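Local coordinates for GDSL-like protein (Collinsella aerofaciens ATCC 25986, PDB 7BXD) that probably hydrolyses acyl esters as a GDSL-type acylhydrolase of the SGNH hydrolase superfamily, at residues I77-K80 / D85-V88; V114-L119 / H125-A130; E212-D217 / Y226-H231; S37-D42 / V102-V107; P164-L169 / L174-Y179. All blocks are in the same frame, centred on the assembly; numbering follows the deposited sequence.

Contact 1 of 5, residues I77-K80 / D85-V88; sequences IAIK and DSFV
Ile77 and Phe87 meet where the loop following strand 66-71 of the SGNH alpha/beta fold doubles back on the N-terminal end of helix 87-90. Their side chains slant across one another, and the isoleucine lays a methylene on the phenyl face: Ile77 CG1 stands 3.9 Å from the centroid of the Phe87 ring and only 6° off its normal, a CH-pi contact almost directly above the centre. The CB of Ile77 sets off away from the helix, but with CG1 turned beside the backbone N (chi1 -71°) this branch swings back over the ring. Phe87 CD1 meanwhile lies 3.6 Å from Ile77 CA, and so the flat ring covers backbone and side chain together. Beta-branched residues make the second pairing. Ile79 and Val88 cross at about a right angle, with Ile79 CD1 3.8 Å from Val88 CG1, two methyls in plain apolar contact. Between the pairs sits Ser86, the N-cap, small enough for its CB to come within 3.3 Å of Ala78 O; its hydroxyl works along the helix instead, capping a backbone N and bonding Glu89. On the far side, Ile77 packs on Ala130 and Leu134 of helix 127-141, while Asp109 accepts from the backbone N of both Ile77 and Ala78. A backbone bond joins the loop to the first turn: Val88 N donates to Ile77 O over 3.2 Å at 159°, in the carbonyl plane, and Val88 CG2 lies 3.4 Å from that same Ile77 O.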
# COMPACT_ATOMS: atom_id res chain seq x y z
N ILE A 77 -3.10 7.22 3.74
CA ILE A 77 -1.96 7.27 4.66
C ILE A 77 -2.11 8.44 5.63
O ILE A 77 -1.93 8.28 6.85
CB ILE A 77 -0.63 7.30 3.88
CG1 ILE A 77 -0.40 5.92 3.23
CG2 ILE A 77 0.56 7.65 4.80
CD1 ILE A 77 0.88 5.80 2.42
N ALA A 78 -2.46 9.62 5.10
CA ALA A 78 -2.50 10.84 5.90
C ALA A 78 -3.85 11.07 6.57
O ALA A 78 -4.92 10.65 6.07
CB ALA A 78 -2.21 12.06 5.04
N ILE A 79 -3.80 11.81 7.70
CA ILE A 79 -5.02 12.25 8.36
C ILE A 79 -5.72 13.29 7.51
O ILE A 79 -5.08 14.18 6.94
CB ILE A 79 -4.69 12.90 9.73
CG1 ILE A 79 -3.87 11.96 10.60
CG2 ILE A 79 -5.98 13.32 10.42
CD1 ILE A 79 -3.50 12.56 11.96
N LYS A 80 -7.05 13.22 7.46
CA LYS A 80 -7.88 14.23 6.83
C LYS A 80 -9.20 14.31 7.60
O LYS A 80 -9.68 13.30 8.11
CB LYS A 80 -8.11 13.92 5.33
CG LYS A 80 -8.55 15.14 4.51
CD LYS A 80 -8.67 14.84 3.03
CE LYS A 80 -8.97 16.12 2.26
NZ LYS A 80 -9.69 15.94 0.98
N ASP A 85 -9.79 6.96 9.90
CA ASP A 85 -9.16 5.66 9.71
C ASP A 85 -7.91 5.71 8.85
O ASP A 85 -7.59 4.74 8.17
CB ASP A 85 -10.16 4.66 9.13
CG ASP A 85 -10.65 5.06 7.75
OD1 ASP A 85 -10.33 6.16 7.24
OD2 ASP A 85 -11.37 4.22 7.15
N SER A 86 -7.17 6.81 8.91
CA SER A 86 -5.91 6.90 8.17
C SER A 86 -4.89 5.89 8.70
O SER A 86 -5.02 5.35 9.81
CB SER A 86 -5.29 8.28 8.30
OG SER A 86 -4.88 8.57 9.63
N PHE A 87 -3.85 5.63 7.88
CA PHE A 87 -2.79 4.76 8.39
C PHE A 87 -2.21 5.37 9.66
O PHE A 87 -1.89 4.65 10.61
CB PHE A 87 -1.66 4.57 7.36
CG PHE A 87 -1.98 3.72 6.14
CD1 PHE A 87 -3.14 3.91 5.35
CD2 PHE A 87 -1.06 2.75 5.73
CE1 PHE A 87 -3.33 3.15 4.17
CE2 PHE A 87 -1.26 2.01 4.56
CZ PHE A 87 -2.37 2.21 3.79
N VAL A 88 -2.00 6.69 9.68
CA VAL A 88 -1.46 7.34 10.87
C VAL A 88 -2.34 7.03 12.08
O VAL A 88 -1.84 6.70 13.16
CB VAL A 88 -1.34 8.86 10.63
CG1 VAL A 88 -1.09 9.62 11.95
CG2 VAL A 88 -0.22 9.14 9.61

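Contact 2 of 5, residues V114-L119 / H125-A130; sequences VPLGEL and HEFYGA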
# COMPACT_ATOMS: atom_id res chain seq x y z
N VAL A 114 -5.20 14.66 -0.55
CA VAL A 114 -4.34 14.95 0.61
C VAL A 114 -3.25 15.93 0.17
O VAL A 114 -2.55 15.66 -0.83
CB VAL A 114 -3.72 13.64 1.13
CG1 VAL A 114 -2.53 13.91 2.03
CG2 VAL A 114 -4.80 12.84 1.84
N PRO A 115 -3.08 17.06 0.85
CA PRO A 115 -1.99 17.97 0.48
C PRO A 115 -0.64 17.27 0.53
O PRO A 115 -0.35 16.50 1.44
CB PRO A 115 -2.09 19.09 1.53
CG PRO A 115 -3.53 19.03 2.04
CD PRO A 115 -3.82 17.53 2.03
N LEU A 116 0.23 17.58 -0.44
CA LEU A 116 1.48 16.85 -0.52
C LEU A 116 2.45 17.26 0.59
O LEU A 116 3.09 16.41 1.21
CB LEU A 116 2.08 17.06 -1.91
CG LEU A 116 3.19 16.11 -2.32
CD1 LEU A 116 2.62 14.70 -2.58
CD2 LEU A 116 3.92 16.61 -3.57
N GLY A 117 2.60 18.58 0.82
CA GLY A 117 3.67 19.13 1.63
C GLY A 117 5.01 19.05 0.92
O GLY A 117 5.09 18.85 -0.30
N GLU A 118 6.08 19.20 1.71
CA GLU A 118 7.45 19.15 1.22
C GLU A 118 8.23 18.16 2.07
O GLU A 118 7.89 17.90 3.22
CB GLU A 118 8.17 20.51 1.44
CG GLU A 118 7.62 21.66 0.67
CD GLU A 118 8.43 22.92 0.95
OE1 GLU A 118 7.92 23.99 0.68
OE2 GLU A 118 9.56 22.84 1.51
N LEU A 119 9.34 17.65 1.50
CA LEU A 119 10.22 16.77 2.26
C LEU A 119 10.71 17.50 3.51
O LEU A 119 11.25 18.61 3.43
CB LEU A 119 11.40 16.34 1.40
CG LEU A 119 12.40 15.37 2.02
CD1 LEU A 119 11.75 14.06 2.44
CD2 LEU A 119 13.58 15.10 1.06
N HIS A 125 -1.21 15.51 8.36
CA HIS A 125 -2.21 15.82 7.34
C HIS A 125 -1.60 16.03 5.96
O HIS A 125 -2.35 16.14 4.98
CB HIS A 125 -2.99 17.08 7.71
CG HIS A 125 -3.75 16.95 8.99
ND1 HIS A 125 -3.17 17.22 10.21
CD2 HIS A 125 -5.02 16.57 9.24
CE1 HIS A 125 -4.06 17.04 11.16
NE2 HIS A 125 -5.19 16.62 10.61
N GLU A 126 -0.27 16.15 5.84
CA GLU A 126 0.39 16.25 4.55
C GLU A 126 0.97 14.88 4.22
O GLU A 126 1.35 14.12 5.11
CB GLU A 126 1.52 17.28 4.59
CG GLU A 126 1.06 18.72 4.67
CD GLU A 126 2.21 19.72 4.74
OE1 GLU A 126 3.35 19.34 5.09
OE2 GLU A 126 1.95 20.93 4.47
N PHE A 127 1.04 14.55 2.92
CA PHE A 127 1.54 13.23 2.56
C PHE A 127 2.97 13.01 3.03
O PHE A 127 3.29 11.95 3.60
CB PHE A 127 1.43 13.01 1.06
CG PHE A 127 1.58 11.57 0.68
CD1 PHE A 127 0.58 10.63 1.00
CD2 PHE A 127 2.71 11.14 -0.02
CE1 PHE A 127 0.73 9.32 0.64
CE2 PHE A 127 2.82 9.81 -0.38
CZ PHE A 127 1.83 8.90 -0.05
N TYR A 128 3.86 13.97 2.77
CA TYR A 128 5.25 13.82 3.24
C TYR A 128 5.29 13.60 4.74
O TYR A 128 6.08 12.78 5.23
CB TYR A 128 6.11 15.04 2.88
CG TYR A 128 6.72 15.05 1.49
CD1 TYR A 128 7.91 14.37 1.23
CD2 TYR A 128 6.16 15.81 0.46
CE1 TYR A 128 8.53 14.43 -0.00
CE2 TYR A 128 6.76 15.85 -0.79
CZ TYR A 128 7.94 15.16 -1.02
OH TYR A 128 8.50 15.20 -2.28
N GLY A 129 4.51 14.37 5.49
CA GLY A 129 4.55 14.27 6.94
C GLY A 129 3.94 12.99 7.45
O GLY A 129 4.41 12.45 8.47
N ALA A 130 2.91 12.47 6.78
CA ALA A 130 2.31 11.21 7.20
C ALA A 130 3.25 10.03 6.97
O ALA A 130 3.34 9.12 7.81
CB ALA A 130 0.99 11.01 6.48
O HOH W 1 5.65 20.48 4.27
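Tyr128 fills a hollow shaped by the bend of residues 116-119, at the N-terminal end of helix 127-141, where Glu126 holds the N-cap position. The hollow is mostly backbone. The peptide between Glu118 and Leu119 lies flat over one ring face, with Leu119 N 3.5 Å above the plane at the centre of the Tyr128 ring, while Leu116 O sits at the ring edge, 3.2 Å from Tyr128 CD2. Leucine side chains finish the walls: Leu119 CB touches Tyr128 CE1 at 3.7 Å, and Leu116 CG approaches CE2. With chi1 -84° the ring stands beside its own backbone N, turned into this hollow; its hydroxyl reaches past it to Glu185. Nearer the helix start the roles reverse, for Val114 CG1 is a bump resting between His125 O and Phe127 N. Two bonds fasten the strip to the first turn, Phe127 N to Pro115 O at 2.8 Å and Tyr128 N to Leu116 O at 3.0 Å, the latter almost straight at 178°. Gly117, at positive phi (72°), has no side chain, which lets the Glu126 carboxylate settle against it with OE1 3.5 Å from Gly117 CA. That oxygen also bonds Ser121 and accepts a hydrogen bond from a water 2.7 Å from Glu126 OE1, which in turn accepts from Glu118 N.

Contact 3 of 5, residues E212-D217 / Y226-H231; sequences ELYMPD and YERLAH
Arg228 reaches from helix 223-240, the C-terminal helix of the SGNH fold, to Tyr214, in the chain where helix 208-213 gives way to a loop. Its CB points toward the tyrosine, and CG continues anti to the backbone N, starting a chain that stays extended as far as NE. The first atom to land is CD: it lies over one ring face, 3.9 Å from the centroid of the Tyr214 ring and displaced toward the phenol end, 3.6 Å from Tyr214 CZ. This is a CH-pi contact, and Leu213 CB backs the opposite face. NE then passes 4.2 Å from Tyr214 CE2, with the guanidinium CZ a little nearer the same ring carbon. Arginine suits the place because its long aliphatic stem can lie on the ring before its polar head turns to the hydroxyl, the two planes being 55° apart. At the tip, NH2 makes a weak bond to Gly202 O. A few residues beyond Tyr214 the chain reaches Asp217, which is bonded to His220, as in the family's Asp-x-x-His motif. NH1 completes the grip by donating to Tyr214 OH over 3.1 Å at a bent 139°, the oxygen tilted 19° from the guanidinium plane.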
# COMPACT_ATOMS: atom_id res chain seq x y z
N GLU A 212 -10.04 -7.22 -17.52
CA GLU A 212 -10.98 -8.34 -17.53
C GLU A 212 -10.57 -9.43 -16.55
O GLU A 212 -11.41 -9.93 -15.79
CB GLU A 212 -11.07 -8.92 -18.93
CG GLU A 212 -12.06 -10.06 -19.05
CD GLU A 212 -12.07 -10.66 -20.44
OE1 GLU A 212 -11.78 -9.92 -21.41
OE2 GLU A 212 -12.39 -11.87 -20.57
N LEU A 213 -9.29 -9.83 -16.57
CA LEU A 213 -8.85 -10.95 -15.75
C LEU A 213 -8.51 -10.56 -14.32
O LEU A 213 -8.73 -11.37 -13.40
CB LEU A 213 -7.61 -11.61 -16.35
CG LEU A 213 -7.81 -12.27 -17.71
CD1 LEU A 213 -6.48 -12.85 -18.22
CD2 LEU A 213 -8.97 -13.32 -17.73
N TYR A 214 -7.89 -9.39 -14.12
CA TYR A 214 -7.18 -9.10 -12.88
C TYR A 214 -7.68 -7.86 -12.14
O TYR A 214 -7.47 -7.80 -10.92
CB TYR A 214 -5.70 -8.90 -13.20
CG TYR A 214 -5.02 -10.12 -13.81
CD1 TYR A 214 -5.14 -11.40 -13.23
CD2 TYR A 214 -4.24 -9.99 -14.96
CE1 TYR A 214 -4.48 -12.50 -13.77
CE2 TYR A 214 -3.58 -11.07 -15.52
CZ TYR A 214 -3.70 -12.32 -14.92
OH TYR A 214 -2.99 -13.37 -15.48
N MET A 215 -8.24 -6.85 -12.82
CA MET A 215 -8.57 -5.55 -12.21
C MET A 215 -9.92 -5.08 -12.74
O MET A 215 -9.98 -4.14 -13.54
CB MET A 215 -7.49 -4.49 -12.48
CG MET A 215 -6.14 -4.85 -11.91
SD MET A 215 -4.91 -3.55 -12.14
CE MET A 215 -5.52 -2.30 -11.00
N PRO A 216 -11.02 -5.68 -12.28
CA PRO A 216 -12.30 -5.49 -12.98
C PRO A 216 -12.78 -4.06 -13.02
O PRO A 216 -13.45 -3.69 -13.99
CB PRO A 216 -13.28 -6.38 -12.19
CG PRO A 216 -12.41 -7.42 -11.54
CD PRO A 216 -11.08 -6.77 -11.29
N ASP A 217 -12.51 -3.26 -11.99
CA ASP A 217 -12.91 -1.85 -11.98
C ASP A 217 -11.73 -0.92 -12.26
O ASP A 217 -11.87 0.29 -12.06
CB ASP A 217 -13.59 -1.47 -10.66
CG ASP A 217 -12.65 -1.51 -9.50
OD1 ASP A 217 -11.50 -2.01 -9.65
OD2 ASP A 217 -13.05 -1.06 -8.41
N TYR A 226 -5.27 -10.76 -7.34
CA TYR A 226 -4.56 -10.78 -6.07
C TYR A 226 -3.58 -11.93 -5.99
O TYR A 226 -2.50 -11.78 -5.40
CB TYR A 226 -5.56 -10.87 -4.90
CG TYR A 226 -6.20 -9.55 -4.54
CD1 TYR A 226 -5.41 -8.46 -4.17
CD2 TYR A 226 -7.59 -9.40 -4.51
CE1 TYR A 226 -5.96 -7.23 -3.86
CE2 TYR A 226 -8.16 -8.18 -4.18
CZ TYR A 226 -7.35 -7.09 -3.86
OH TYR A 226 -7.88 -5.85 -3.57
N GLU A 227 -3.91 -13.08 -6.60
CA GLU A 227 -2.94 -14.17 -6.64
C GLU A 227 -1.70 -13.78 -7.43
O GLU A 227 -0.56 -14.04 -7.00
CB GLU A 227 -3.60 -15.44 -7.21
CG GLU A 227 -2.73 -16.71 -7.05
CD GLU A 227 -1.91 -17.07 -8.30
OE1 GLU A 227 -1.86 -16.30 -9.29
OE2 GLU A 227 -1.25 -18.13 -8.27
N ARG A 228 -1.90 -13.15 -8.59
CA ARG A 228 -0.76 -12.71 -9.39
C ARG A 228 0.05 -11.66 -8.65
O ARG A 228 1.28 -11.72 -8.61
CB ARG A 228 -1.29 -12.20 -10.74
CG ARG A 228 -0.19 -11.66 -11.64
CD ARG A 228 -0.73 -11.42 -13.03
NE ARG A 228 0.27 -10.78 -13.88
CZ ARG A 228 0.44 -10.99 -15.17
NH1 ARG A 228 -0.22 -11.96 -15.80
NH2 ARG A 228 1.32 -10.25 -15.84
N LEU A 229 -0.63 -10.70 -8.01
CA LEU A 229 0.08 -9.69 -7.24
C LEU A 229 0.91 -10.33 -6.12
O LEU A 229 2.02 -9.88 -5.85
CB LEU A 229 -0.91 -8.67 -6.69
CG LEU A 229 -0.34 -7.33 -6.24
CD1 LEU A 229 0.16 -6.53 -7.46
CD2 LEU A 229 -1.41 -6.55 -5.51
N ALA A 230 0.36 -11.36 -5.47
CA ALA A 230 1.11 -12.03 -4.41
C ALA A 230 2.44 -12.58 -4.91
O ALA A 230 3.45 -12.53 -4.21
CB ALA A 230 0.29 -13.16 -3.80
N HIS A 231 2.46 -13.13 -6.12
CA HIS A 231 3.72 -13.64 -6.66
C HIS A 231 4.73 -12.51 -6.85
O HIS A 231 5.93 -12.67 -6.54
CB HIS A 231 3.46 -14.39 -7.96
CG HIS A 231 2.89 -15.77 -7.75
ND1 HIS A 231 3.63 -16.92 -7.93
CD2 HIS A 231 1.67 -16.17 -7.32
CE1 HIS A 231 2.87 -17.97 -7.66
NE2 HIS A 231 1.68 -17.55 -7.29

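Contact 4 of 5, residues S37-D42 / V102-V107; sequences STTWGD and VVFGGV
Thr38 turns OG1 into the position between its backbone N and carbonyl carbon (chi1 61°), while Phe104 sends CG anti to its own N (chi1 -180°), and together these torsions bring the hydroxyl over the phenyl face. Thr38 belongs to the GDSL motif at the end of strand 30-35, here Asp36-Ser37-Thr38, where Ser37 occupies the place of the nucleophilic serine of the family and touches His220. Thr38 OG1 approaches Phe104 CE2 to 3.6 Å, and it is hydrogen-bonded to Asp36 of the same motif. Thr39 comes obliquely, with OG1 3.6 Å from Phe104 CD2. Phenylalanine suits this place on central strand 100-104: its ring is broad enough to meet both hydroxyls and also packs on Met150 of the adjacent strand. The threonines bring polar groups into this buried place, and two waters bond the hydroxyl of Thr39. The first accepts a hydrogen bond from Thr39 OG1 at 2.7 Å and donates one to Phe104 O, likewise 2.7 Å from the water. Directions reverse at the second, which donates to Thr39 OG1 at 3.0 Å. That hydroxyl therefore both gives and accepts, linking the short helix 37-40 to strand backbone through solvent. The second water also donates to Val102 O, 3.2 Å away.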
# COMPACT_ATOMS: atom_id res chain seq x y z
N SER A 37 -7.73 -0.69 0.69
CA SER A 37 -8.57 -1.69 0.02
C SER A 37 -7.74 -2.75 -0.69
O SER A 37 -8.20 -3.90 -0.86
CB SER A 37 -9.47 -1.05 -1.04
OG SER A 37 -10.12 0.11 -0.57
N THR A 38 -6.57 -2.36 -1.22
CA THR A 38 -5.72 -3.27 -2.00
C THR A 38 -4.91 -4.20 -1.13
O THR A 38 -4.19 -5.06 -1.67
CB THR A 38 -4.83 -2.48 -2.98
OG1 THR A 38 -3.94 -1.57 -2.30
CG2 THR A 38 -5.69 -1.71 -3.99
N THR A 39 -5.02 -4.07 0.20
CA THR A 39 -4.60 -5.11 1.13
C THR A 39 -5.80 -5.83 1.74
O THR A 39 -5.78 -7.06 1.85
CB THR A 39 -3.70 -4.52 2.25
OG1 THR A 39 -2.47 -4.06 1.65
CG2 THR A 39 -3.34 -5.56 3.28
N TRP A 40 -6.87 -5.11 2.12
CA TRP A 40 -8.05 -5.77 2.67
C TRP A 40 -8.54 -6.88 1.74
O TRP A 40 -8.97 -7.95 2.21
CB TRP A 40 -9.17 -4.75 2.89
CG TRP A 40 -10.37 -5.37 3.59
CD1 TRP A 40 -10.49 -5.59 4.93
CD2 TRP A 40 -11.58 -5.86 2.98
NE1 TRP A 40 -11.71 -6.18 5.19
CE2 TRP A 40 -12.40 -6.36 4.02
CE3 TRP A 40 -12.05 -5.89 1.66
CZ2 TRP A 40 -13.65 -6.93 3.77
CZ3 TRP A 40 -13.31 -6.43 1.41
CH2 TRP A 40 -14.09 -6.96 2.47
N GLY A 41 -8.50 -6.63 0.42
CA GLY A 41 -8.97 -7.59 -0.57
C GLY A 41 -10.24 -7.20 -1.29
O GLY A 41 -11.00 -8.09 -1.68
N ASP A 42 -10.47 -5.90 -1.52
CA ASP A 42 -11.66 -5.47 -2.25
C ASP A 42 -11.55 -5.94 -3.69
O ASP A 42 -10.52 -5.75 -4.34
CB ASP A 42 -11.72 -3.94 -2.16
CG ASP A 42 -13.01 -3.33 -2.68
OD1 ASP A 42 -13.73 -3.93 -3.49
OD2 ASP A 42 -13.26 -2.17 -2.27
N VAL A 102 5.00 -4.52 6.15
CA VAL A 102 4.86 -4.18 4.73
C VAL A 102 3.77 -3.12 4.65
O VAL A 102 2.61 -3.40 4.98
CB VAL A 102 4.49 -5.41 3.88
CG1 VAL A 102 4.27 -5.01 2.43
CG2 VAL A 102 5.58 -6.49 3.98
N VAL A 103 4.14 -1.88 4.26
CA VAL A 103 3.20 -0.76 4.23
C VAL A 103 2.91 -0.44 2.78
O VAL A 103 3.83 -0.12 2.02
CB VAL A 103 3.76 0.48 4.97
CG1 VAL A 103 2.73 1.60 4.93
CG2 VAL A 103 4.17 0.12 6.41
N PHE A 104 1.63 -0.53 2.38
CA PHE A 104 1.22 -0.44 0.99
C PHE A 104 0.01 0.49 0.93
O PHE A 104 -1.09 0.09 1.32
CB PHE A 104 0.86 -1.87 0.56
CG PHE A 104 0.39 -2.05 -0.88
CD1 PHE A 104 0.82 -1.23 -1.93
CD2 PHE A 104 -0.46 -3.12 -1.17
CE1 PHE A 104 0.41 -1.48 -3.23
CE2 PHE A 104 -0.88 -3.37 -2.47
CZ PHE A 104 -0.44 -2.54 -3.51
N GLY A 105 0.22 1.74 0.54
CA GLY A 105 -0.87 2.71 0.52
C GLY A 105 -0.50 3.91 -0.31
O GLY A 105 0.61 3.99 -0.86
N GLY A 106 -1.45 4.85 -0.40
CA GLY A 106 -1.23 6.13 -1.04
C GLY A 106 -2.16 6.41 -2.20
O GLY A 106 -2.31 7.59 -2.57
N VAL A 107 -2.84 5.41 -2.76
CA VAL A 107 -3.72 5.73 -3.88
C VAL A 107 -4.87 6.60 -3.40
O VAL A 107 -5.38 7.44 -4.16
CB VAL A 107 -4.19 4.48 -4.67
CG1 VAL A 107 -5.24 3.67 -3.87
CG2 VAL A 107 -4.73 4.86 -6.04
O HOH W 2 -2.87 -1.70 0.40
O HOH W 3 0.19 -4.32 3.03

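Contact 5 of 5, residues P164-L169 / L174-Y179; sequences PASDEL and LTQAAY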
# COMPACT_ATOMS: atom_id res chain seq x y z
N PRO A 164 -9.58 9.64 -9.83
CA PRO A 164 -8.86 9.86 -11.10
C PRO A 164 -7.96 8.68 -11.45
O PRO A 164 -7.53 7.90 -10.58
CB PRO A 164 -8.01 11.11 -10.82
CG PRO A 164 -7.93 11.22 -9.35
CD PRO A 164 -9.05 10.46 -8.73
N ALA A 165 -7.68 8.53 -12.74
CA ALA A 165 -6.64 7.62 -13.18
C ALA A 165 -5.27 8.16 -12.78
O ALA A 165 -5.09 9.35 -12.53
CB ALA A 165 -6.66 7.48 -14.70
N SER A 166 -4.27 7.28 -12.77
CA SER A 166 -2.96 7.66 -12.22
C SER A 166 -2.35 8.82 -12.95
O SER A 166 -1.58 9.61 -12.34
CB SER A 166 -2.02 6.45 -12.33
OG SER A 166 -2.44 5.42 -11.47
N ASP A 167 -2.62 8.92 -14.26
CA ASP A 167 -2.03 9.97 -15.06
C ASP A 167 -2.86 11.24 -15.14
O ASP A 167 -2.40 12.24 -15.72
CB ASP A 167 -1.69 9.44 -16.47
CG ASP A 167 -2.90 8.82 -17.21
OD1 ASP A 167 -3.99 8.56 -16.64
OD2 ASP A 167 -2.75 8.57 -18.43
N GLU A 168 -4.07 11.24 -14.56
CA GLU A 168 -4.91 12.42 -14.48
C GLU A 168 -4.52 13.28 -13.27
O GLU A 168 -3.84 12.82 -12.35
CB GLU A 168 -6.39 12.02 -14.40
CG GLU A 168 -6.88 11.36 -15.65
CD GLU A 168 -8.34 11.04 -15.57
OE1 GLU A 168 -8.78 10.37 -14.62
OE2 GLU A 168 -9.06 11.50 -16.49
N LEU A 169 -5.00 14.52 -13.24
CA LEU A 169 -4.76 15.39 -12.11
C LEU A 169 -5.87 15.23 -11.09
O LEU A 169 -7.06 15.21 -11.45
CB LEU A 169 -4.73 16.85 -12.53
CG LEU A 169 -3.64 17.20 -13.56
CD1 LEU A 169 -3.77 18.66 -13.99
CD2 LEU A 169 -2.23 16.90 -13.05
N LEU A 174 -2.24 17.56 -8.97
CA LEU A 174 -1.13 16.62 -8.86
C LEU A 174 -1.50 15.30 -9.52
O LEU A 174 -2.65 14.88 -9.49
CB LEU A 174 -0.77 16.34 -7.39
CG LEU A 174 -0.29 17.56 -6.60
CD1 LEU A 174 -0.19 17.22 -5.13
CD2 LEU A 174 1.07 18.01 -7.16
N THR A 175 -0.50 14.61 -10.08
CA THR A 175 -0.73 13.23 -10.52
C THR A 175 -0.26 12.26 -9.43
O THR A 175 0.38 12.64 -8.42
CB THR A 175 -0.00 12.87 -11.82
OG1 THR A 175 1.38 12.80 -11.51
CG2 THR A 175 -0.26 13.88 -12.95
N GLN A 176 -0.57 10.98 -9.62
CA GLN A 176 -0.16 9.99 -8.63
C GLN A 176 1.36 9.93 -8.50
O GLN A 176 1.87 9.61 -7.42
CB GLN A 176 -0.74 8.65 -9.02
CG GLN A 176 -0.55 7.58 -7.95
CD GLN A 176 -1.32 6.29 -8.25
OE1 GLN A 176 -2.33 6.33 -8.94
NE2 GLN A 176 -0.87 5.17 -7.71
N ALA A 177 2.08 10.19 -9.59
CA ALA A 177 3.54 10.15 -9.55
C ALA A 177 4.12 11.10 -8.51
O ALA A 177 5.18 10.80 -7.95
CB ALA A 177 4.12 10.47 -10.93
N ALA A 178 3.47 12.25 -8.24
CA ALA A 178 3.99 13.17 -7.23
C ALA A 178 3.96 12.50 -5.85
O ALA A 178 4.86 12.72 -5.02
CB ALA A 178 3.17 14.46 -7.21
N TYR A 179 2.88 11.75 -5.56
CA TYR A 179 2.78 11.04 -4.29
C TYR A 179 3.81 9.91 -4.23
O TYR A 179 4.44 9.69 -3.18
CB TYR A 179 1.34 10.51 -4.08
CG TYR A 179 0.34 11.62 -3.88
CD1 TYR A 179 -0.16 12.35 -4.98
CD2 TYR A 179 -0.08 11.98 -2.60
CE1 TYR A 179 -1.05 13.40 -4.78
CE2 TYR A 179 -0.97 13.04 -2.39
CZ TYR A 179 -1.45 13.76 -3.50
OH TYR A 179 -2.34 14.79 -3.35
O HOH W 4 1.16 9.53 -12.24
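Ser166 approaches the flat amide of Gln176 from above its plane: OG donates to OE1 over 2.7 Å, lying 53° out of the carbonyl plane and not on a lone pair. At the other end of the amide NE2 is bonded to Cys153 O, so both polar atoms of this buried group are engaged and its rotation is probably fixed. Gln176 reaches the serine because its CG runs anti to the backbone N (chi1 -171°) and the chain stays extended beyond it. The second flat group, the Tyr179 ring one turn on, receives Thr175 O at its edge, in plane, and meets the Phe127 ring edge-to-face. Beside the amide, the backbone of Ser166 ties onto the helix start: Gln176 N donates to Ser166 O over 3.2 Å at 160°, and a water 2.7 Å from Ser166 O carries the link on to Ala177 N. Thr175 is the N-cap, a usual place for threonine, whose OG1 accepts weakly from Ala177 N at 3.3 Å. Its methyl meets a leucine, with Thr175 CG2 3.6 Å from Leu169 CD2, while Leu169 CA makes a C-H...O contact with Leu174 O at 3.4 Å. A type I turn from Ala165 to Glu168 shapes the incoming loop; Glu168 OE1 accepts from Ala165 N by its anti lone pair and also bonds His159. The contact thus closes the loop between strand 146-150 and helix 176-189 over the N-terminal end of that helix, with Gln176 touching both Phe110 of helix 107-111 and Tyr198 of helix 197-200.

In the fold
From the N terminus, contact 4 opens first, just after strand 30-35, and closes 60 residues later on central strand 100-104. Contact 1 is nested within this span, folding the approach to helix 87-90, and its Phe87 packs on Gly105 of contact 4. Contacts 2, 5 and 3 then follow in series, without crossing, each closing a short loop beside a helix. Contact 2 touches contact 1 through Ala78, Val114 and Ala130, and meets contact 5 where Tyr179 OH bonds Val114 O, tying the loop before helix 127-141 to helix 176-189. Contact 3 lies across the chain's centre from contacts 1 and 2, yet Tyr226 OH to Asp42 O connects it with contact 4.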